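Local structure of alcohol dehydrogenase superfamily protein (Novosphingobium aromaticivorans, 3GAZ) at residues 37-42 against 69-74; 154-159 against 219-224. The protein probably works as an NADP-dependent oxidoreductase of the medium-chain alcohol dehydrogenase superfamily, its precise substrate not established. All blocks are in the same frame, centred on the assembly; numbering follows the deposited sequence.

Interaction 1 (37-42 against 69-74); sequences VQIEAS and MDLAGT
Q38 and T74 form a hydrogen-bonded antiparallel pair that starts the backbone pairing between 37-42 and 69-74. Q38 N reaches T74 O at 2.7 Å, nearly along the C=O axis, and T74 N returns a bond to Q38 O, its donor tilted 23° from the carbonyl plane. The pattern then breaks in a classic beta bulge: E40 N and A41 N both point at A72 O, each 3.0 Å from it and both in the carbonyl plane, so a single acceptor is gripped twice. Beyond the bulge A72 N closes on A41 O, less straight, with 134° at the hydrogen. G73 CA lies 3.3 Å from Q38 O, where a side chain on G73 would collide with that carbonyl.

One side-chain bond crosses. T74 OG1 donates to E40 OE2 at 2.7 Å, meeting the oxygen nearly along its C-O bond. E40 can reach this far because its chain runs extended beyond CG (chi2 178°), passing G73 and crossing the threonine obliquely.

The apolar contacts fall on two faces. I39 and L71 cross at about a right angle, with I39 CD1 3.8 Å from L71 CD2, and V37 CG1 approaches the other methyl, L71 CD1, more loosely. The CB atoms of A41 and A72 pair on the other face, where S129 of helix 125-129 touches both alanines. At the far end S42 OG and D70 O share T104 OG1 as a hydrogen-bonding partner, while D70 OD1 is held by L133 N.

The bulge bends the chain at E40, letting one edge of 70-78 pair with both 34-39 and 41-43 in the GroES-like domain. With T74 OG1 donating, the carboxylate of E40 has a neutral mate across the bend, which probably helps to steady it as an anion.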
ATOM      1  N   VAL A  37     -15.815  -5.698   9.731  1.00 15.51           N
ATOM      2  CA  VAL A  37     -16.893  -4.732   9.766  1.00 13.99           C
ATOM      3  C   VAL A  37     -17.872  -4.917   8.630  1.00 15.21           C
ATOM      4  O   VAL A  37     -17.481  -5.003   7.468  1.00 14.01           O
ATOM      5  CB  VAL A  37     -16.362  -3.284   9.690  1.00 14.15           C
ATOM      6  CG1 VAL A  37     -17.537  -2.297   9.720  1.00 13.35           C
ATOM      7  CG2 VAL A  37     -15.401  -3.015  10.844  1.00 14.18           C
ATOM      8  N   GLN A  38     -19.149  -5.001   8.974  1.00 14.14           N
ATOM      9  CA  GLN A  38     -20.183  -5.108   7.963  1.00 16.55           C
ATOM     10  C   GLN A  38     -20.479  -3.639   7.716  1.00 15.59           C
ATOM     11  O   GLN A  38     -21.044  -2.960   8.576  1.00 15.54           O
ATOM     12  CB  GLN A  38     -21.411  -5.820   8.516  1.00 18.09           C
ATOM     13  CG  GLN A  38     -22.544  -5.949   7.516  1.00 22.18           C
ATOM     14  CD  GLN A  38     -23.615  -6.910   7.984  1.00 27.19           C
ATOM     15  OE1 GLN A  38     -24.142  -6.781   9.090  1.00 29.23           O
ATOM     16  NE2 GLN A  38     -23.945  -7.883   7.141  1.00 28.72           N
ATOM     17  N   ILE A  39     -20.063  -3.148   6.556  1.00 14.49           N
ATOM     18  CA  ILE A  39     -20.228  -1.746   6.205  1.00 14.44           C
ATOM     19  C   ILE A  39     -21.648  -1.371   5.805  1.00 15.62           C
ATOM     20  O   ILE A  39     -22.214  -1.946   4.875  1.00 15.54           O
ATOM     21  CB  ILE A  39     -19.259  -1.365   5.060  1.00 14.55           C
ATOM     22  CG1 ILE A  39     -17.814  -1.642   5.499  1.00 14.02           C
ATOM     23  CG2 ILE A  39     -19.441   0.104   4.687  1.00 15.27           C
ATOM     24  CD1 ILE A  39     -16.768  -1.430   4.403  1.00 14.19           C
ATOM     25  N   GLU A  40     -22.215  -0.398   6.511  1.00 13.80           N
ATOM     26  CA  GLU A  40     -23.569   0.059   6.220  1.00 15.74           C
ATOM     27  C   GLU A  40     -23.565   1.376   5.438  1.00 15.29           C
ATOM     28  O   GLU A  40     -24.469   1.636   4.644  1.00 15.17           O
ATOM     29  CB  GLU A  40     -24.366   0.183   7.529  1.00 15.45           C
ATOM     30  CG  GLU A  40     -24.583  -1.181   8.193  1.00 17.78           C
ATOM     31  CD  GLU A  40     -25.334  -1.119   9.513  1.00 20.45           C
ATOM     32  OE1 GLU A  40     -26.380  -0.440   9.579  1.00 17.25           O
ATOM     33  OE2 GLU A  40     -24.882  -1.769  10.480  1.00 22.53           O
ATOM     34  N   ALA A  41     -22.535   2.187   5.650  1.00 14.37           N
ATOM     35  CA  ALA A  41     -22.395   3.461   4.955  1.00 14.65           C
ATOM     36  C   ALA A  41     -20.920   3.732   4.666  1.00 13.55           C
ATOM     37  O   ALA A  41     -20.054   3.514   5.521  1.00 11.35           O
ATOM     38  CB  ALA A  41     -22.986   4.595   5.793  1.00 15.68           C
ATOM     39  N   SER A  42     -20.647   4.197   3.449  1.00 11.11           N
ATOM     40  CA  SER A  42     -19.293   4.504   3.006  1.00 11.54           C
ATOM     41  C   SER A  42     -19.207   6.008   2.723  1.00 11.67           C
ATOM     42  O   SER A  42     -19.963   6.538   1.906  1.00 11.00           O
ATOM     43  CB  SER A  42     -18.971   3.700   1.737  1.00 11.47           C
ATOM     44  OG  SER A  42     -17.678   3.992   1.224  1.00 12.13           O
HETATM   45  N   MSE A  69     -12.497   5.705   1.605  1.00 10.72           N
HETATM   46  CA  MSE A  69     -11.657   5.720   2.799  1.00 11.72           C
HETATM   47  C   MSE A  69     -12.391   5.671   4.142  1.00 10.35           C
HETATM   48  O   MSE A  69     -11.872   5.115   5.115  1.00 10.54           O
HETATM   49  CB  MSE A  69     -10.756   6.966   2.758  1.00 10.86           C
HETATM   50  CG  MSE A  69     -10.008   7.151   1.440  1.00 14.58           C
HETATM   51 SE   MSE A  69      -9.112   8.742   1.329  1.00  9.73          SE
HETATM   52  CE  MSE A  69     -10.226   9.688   0.541  1.00 15.10           C
ATOM     53  N   ASP A  70     -13.583   6.263   4.195  1.00 12.16           N
ATOM     54  CA  ASP A  70     -14.379   6.312   5.426  1.00 10.42           C
ATOM     55  C   ASP A  70     -15.496   5.270   5.475  1.00 12.34           C
ATOM     56  O   ASP A  70     -16.083   4.921   4.449  1.00  9.51           O
ATOM     57  CB  ASP A  70     -15.044   7.684   5.593  1.00 10.62           C
ATOM     58  CG  ASP A  70     -14.050   8.813   5.831  1.00 13.46           C
ATOM     59  OD1 ASP A  70     -13.093   8.619   6.612  1.00 10.64           O
ATOM     60  OD2 ASP A  70     -14.249   9.910   5.253  1.00 11.60           O
ATOM     61  N   LEU A  71     -15.799   4.788   6.678  1.00 10.74           N
ATOM     62  CA  LEU A  71     -16.882   3.834   6.833  1.00 12.33           C
ATOM     63  C   LEU A  71     -17.624   3.983   8.149  1.00 12.71           C
ATOM     64  O   LEU A  71     -17.171   4.662   9.074  1.00 11.12           O
ATOM     65  CB  LEU A  71     -16.376   2.392   6.698  1.00 12.17           C
ATOM     66  CG  LEU A  71     -15.384   1.794   7.705  1.00 12.52           C
ATOM     67  CD1 LEU A  71     -16.009   1.678   9.092  1.00 14.81           C
ATOM     68  CD2 LEU A  71     -14.969   0.411   7.207  1.00 12.10           C
ATOM     69  N   ALA A  72     -18.789   3.348   8.195  1.00 11.56           N
ATOM     70  CA  ALA A  72     -19.634   3.312   9.379  1.00 12.04           C
ATOM     71  C   ALA A  72     -20.385   2.000   9.218  1.00 13.76           C
ATOM     72  O   ALA A  72     -20.947   1.728   8.155  1.00 12.82           O
ATOM     73  CB  ALA A  72     -20.606   4.484   9.389  1.00 13.04           C
ATOM     74  N   GLY A  73     -20.379   1.170  10.252  1.00 14.01           N
ATOM     75  CA  GLY A  73     -21.074  -0.099  10.144  1.00 13.36           C
ATOM     76  C   GLY A  73     -21.182  -0.832  11.464  1.00 13.75           C
ATOM     77  O   GLY A  73     -21.220  -0.217  12.528  1.00 16.31           O
ATOM     78  N   THR A  74     -21.223  -2.155  11.384  1.00 13.96           N
ATOM     79  CA  THR A  74     -21.344  -2.997  12.564  1.00 15.61           C
ATOM     80  C   THR A  74     -20.303  -4.111  12.553  1.00 15.50           C
ATOM     81  O   THR A  74     -19.973  -4.662  11.503  1.00 16.81           O
ATOM     82  CB  THR A  74     -22.752  -3.635  12.631  1.00 16.42           C
ATOM     83  OG1 THR A  74     -23.738  -2.604  12.756  1.00 17.21           O
ATOM     84  CG2 THR A  74     -22.862  -4.577  13.823  1.00 20.05           C
TER

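Interaction 2 (154-159 against 219-224); sequences VLIQGG and LVYDTL
V154 lies alongside L219, both side chains pointing the same way, and its CG2 is 4.0 Å from L219 CB. At L155 the parallel strands exchange bonds: L155 N donates to L219 O and L155 O accepts from Y221 N, both 2.8 Å and almost straight. The L155 and V220 side chains lie together on the opposite face. I156 leans across to Y221, its CD1 3.6 Å from Y221 CB, while Y221 OH bonds to T137 O. Q157 N binds Y221 O, and its side chain, bent at chi2 (-83°), passes over V220 CG1 to put OE1 on T181.

Where the strands end, Q157 O takes T223 OG1 at 2.6 Å, in the carbonyl plane, plus a weak bond from T223 N. With chi1 at 76°, OG1 sits between T223's own N and carbonyl carbon, where a water links it to G158 O. A valine in place of T223 would probably cost Q157 O its short hydroxyl bond and take one anchor from the water.

G158 leads to G159, the first glycine of a GxGxxG pattern ahead of helix 162-173, consistent with a Rossmann-type dinucleotide-binding turn. That helix packs on I156, Y221 and T223, helix 227-235 covers Q157, V220 and D222, and strands 177-182 and 240-244 flank the pair.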
ATOM      1  N   VAL A 154      -9.691  32.261  15.729  1.00 15.63           N
ATOM      2  CA  VAL A 154      -9.404  31.271  14.700  1.00 15.55           C
ATOM      3  C   VAL A 154     -10.152  31.572  13.412  1.00 14.56           C
ATOM      4  O   VAL A 154     -11.348  31.839  13.429  1.00 16.56           O
ATOM      5  CB  VAL A 154      -9.798  29.842  15.172  1.00 13.57           C
ATOM      6  CG1 VAL A 154      -9.595  28.838  14.044  1.00 13.99           C
ATOM      7  CG2 VAL A 154      -8.972  29.450  16.388  1.00 16.77           C
ATOM      8  N   LEU A 155      -9.431  31.527  12.297  1.00 13.71           N
ATOM      9  CA  LEU A 155     -10.022  31.771  10.989  1.00 13.54           C
ATOM     10  C   LEU A 155      -9.967  30.482  10.176  1.00 14.35           C
ATOM     11  O   LEU A 155      -8.883  29.952   9.915  1.00 14.14           O
ATOM     12  CB  LEU A 155      -9.245  32.861  10.247  1.00 13.93           C
ATOM     13  CG  LEU A 155      -9.672  33.077   8.791  1.00 14.59           C
ATOM     14  CD1 LEU A 155     -11.101  33.607   8.752  1.00 14.44           C
ATOM     15  CD2 LEU A 155      -8.714  34.037   8.105  1.00 14.32           C
ATOM     16  N   ILE A 156     -11.133  29.971   9.796  1.00 13.87           N
ATOM     17  CA  ILE A 156     -11.200  28.760   8.991  1.00 15.43           C
ATOM     18  C   ILE A 156     -11.497  29.166   7.555  1.00 14.87           C
ATOM     19  O   ILE A 156     -12.535  29.766   7.282  1.00 16.01           O
ATOM     20  CB  ILE A 156     -12.328  27.808   9.460  1.00 15.31           C
ATOM     21  CG1 ILE A 156     -12.116  27.411  10.922  1.00 15.51           C
ATOM     22  CG2 ILE A 156     -12.365  26.572   8.559  1.00 15.63           C
ATOM     23  CD1 ILE A 156     -10.830  26.654  11.175  1.00 17.91           C
ATOM     24  N   GLN A 157     -10.578  28.850   6.644  1.00 15.08           N
ATOM     25  CA  GLN A 157     -10.743  29.167   5.225  1.00 17.02           C
ATOM     26  C   GLN A 157     -11.509  28.030   4.555  1.00 17.75           C
ATOM     27  O   GLN A 157     -11.001  26.913   4.450  1.00 20.18           O
ATOM     28  CB  GLN A 157      -9.373  29.329   4.560  1.00 17.14           C
ATOM     29  CG  GLN A 157      -8.497  30.394   5.208  1.00 20.07           C
ATOM     30  CD  GLN A 157      -8.802  31.796   4.711  1.00 22.98           C
ATOM     31  OE1 GLN A 157      -9.963  32.178   4.559  1.00 23.68           O
ATOM     32  NE2 GLN A 157      -7.754  32.577   4.464  1.00 22.42           N
ATOM     33  N   GLY A 158     -12.726  28.318   4.098  1.00 17.30           N
ATOM     34  CA  GLY A 158     -13.550  27.303   3.462  1.00 16.18           C
ATOM     35  C   GLY A 158     -14.413  26.603   4.499  1.00 15.95           C
ATOM     36  O   GLY A 158     -14.467  25.372   4.553  1.00 16.60           O
ATOM     37  N   GLY A 159     -15.099  27.403   5.312  1.00 14.76           N
ATOM     38  CA  GLY A 159     -15.937  26.884   6.380  1.00 14.19           C
ATOM     39  C   GLY A 159     -17.093  25.973   6.005  1.00 14.36           C
ATOM     40  O   GLY A 159     -17.585  25.237   6.849  1.00 15.20           O
ATOM     41  N   LEU A 219      -4.809  31.949  14.919  1.00 14.09           N
ATOM     42  CA  LEU A 219      -4.695  30.707  14.160  1.00 15.35           C
ATOM     43  C   LEU A 219      -5.505  30.729  12.865  1.00 14.43           C
ATOM     44  O   LEU A 219      -6.675  31.102  12.869  1.00 16.63           O
ATOM     45  CB  LEU A 219      -5.166  29.542  15.042  1.00 13.29           C
ATOM     46  CG  LEU A 219      -5.169  28.115  14.488  1.00 15.87           C
ATOM     47  CD1 LEU A 219      -3.766  27.714  14.029  1.00 13.77           C
ATOM     48  CD2 LEU A 219      -5.662  27.172  15.586  1.00 16.45           C
ATOM     49  N   VAL A 220      -4.876  30.343  11.757  1.00 14.49           N
ATOM     50  CA  VAL A 220      -5.567  30.291  10.468  1.00 12.26           C
ATOM     51  C   VAL A 220      -5.476  28.883   9.881  1.00 12.92           C
ATOM     52  O   VAL A 220      -4.382  28.343   9.715  1.00 11.83           O
ATOM     53  CB  VAL A 220      -4.957  31.266   9.438  1.00 12.28           C
ATOM     54  CG1 VAL A 220      -5.716  31.153   8.112  1.00  9.40           C
ATOM     55  CG2 VAL A 220      -5.022  32.707   9.961  1.00  7.43           C
ATOM     56  N   TYR A 221      -6.623  28.283   9.576  1.00 13.41           N
ATOM     57  CA  TYR A 221      -6.619  26.948   8.993  1.00 14.00           C
ATOM     58  C   TYR A 221      -7.046  26.995   7.532  1.00 14.84           C
ATOM     59  O   TYR A 221      -8.208  27.254   7.218  1.00 13.75           O
ATOM     60  CB  TYR A 221      -7.549  25.997   9.759  1.00 15.75           C
ATOM     61  CG  TYR A 221      -7.254  24.528   9.489  1.00 15.16           C
ATOM     62  CD1 TYR A 221      -7.031  24.068   8.190  1.00 17.25           C
ATOM     63  CD2 TYR A 221      -7.190  23.606  10.530  1.00 14.01           C
ATOM     64  CE1 TYR A 221      -6.748  22.724   7.934  1.00 15.94           C
ATOM     65  CE2 TYR A 221      -6.909  22.256  10.285  1.00 15.06           C
ATOM     66  CZ  TYR A 221      -6.687  21.824   8.985  1.00 15.43           C
ATOM     67  OH  TYR A 221      -6.404  20.500   8.730  1.00 14.24           O
ATOM     68  N   ASP A 222      -6.091  26.745   6.642  1.00 16.06           N
ATOM     69  CA  ASP A 222      -6.350  26.730   5.214  1.00 15.93           C
ATOM     70  C   ASP A 222      -6.808  25.339   4.797  1.00 17.70           C
ATOM     71  O   ASP A 222      -6.057  24.374   4.919  1.00 17.87           O
ATOM     72  CB  ASP A 222      -5.076  27.096   4.445  1.00 16.16           C
ATOM     73  CG  ASP A 222      -5.177  26.776   2.970  1.00 17.46           C
ATOM     74  OD1 ASP A 222      -6.228  27.076   2.368  1.00 17.49           O
ATOM     75  OD2 ASP A 222      -4.206  26.227   2.408  1.00 18.00           O
ATOM     76  N   THR A 223      -8.044  25.229   4.315  1.00 18.56           N
ATOM     77  CA  THR A 223      -8.550  23.934   3.872  1.00 18.33           C
ATOM     78  C   THR A 223      -8.680  23.912   2.357  1.00 19.36           C
ATOM     79  O   THR A 223      -9.141  22.923   1.788  1.00 18.80           O
ATOM     80  CB  THR A 223      -9.951  23.620   4.442  1.00 20.13           C
ATOM     81  OG1 THR A 223     -10.935  24.377   3.728  1.00 19.23           O
ATOM     82  CG2 THR A 223     -10.021  23.953   5.916  1.00 17.28           C
ATOM     83  N   LEU A 224      -8.274  24.998   1.704  1.00 18.54           N
ATOM     84  CA  LEU A 224      -8.389  25.091   0.253  1.00 19.96           C
ATOM     85  C   LEU A 224      -7.059  25.024  -0.498  1.00 19.62           C
ATOM     86  O   LEU A 224      -6.995  24.483  -1.601  1.00 17.65           O
ATOM     87  CB  LEU A 224      -9.142  26.377  -0.116  1.00 20.96           C
ATOM     88  CG  LEU A 224     -10.598  26.413   0.369  1.00 22.28           C
ATOM     89  CD1 LEU A 224     -11.200  27.794   0.162  1.00 22.97           C
ATOM     90  CD2 LEU A 224     -11.401  25.359  -0.385  1.00 24.69           C
TER
HETATM   91  O   HOH W   1     -13.135  22.556   3.675  1.00 18.68           O

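Both contacts are mainly buried strand pairings, but they share no element: their centres lie 29 Å apart on opposite sides of the chain's centre. Interaction 1 belongs to the GroES-like part, where antiparallel neighbours pair and a bulge turns the chain; interaction 2 belongs to the parallel sheet of the Rossmann-type part and keeps an unbroken register. Each has a side-chain hydroxyl bond at a partly exposed threonine, yet one hydroxyl meets a carboxylate and the other a backbone carbonyl at the strand ends. Each face of interaction 2 has one branched aliphatic pair, whereas the face of A41 and A72 in interaction 1 is alanine beside the polar Q38 and T74.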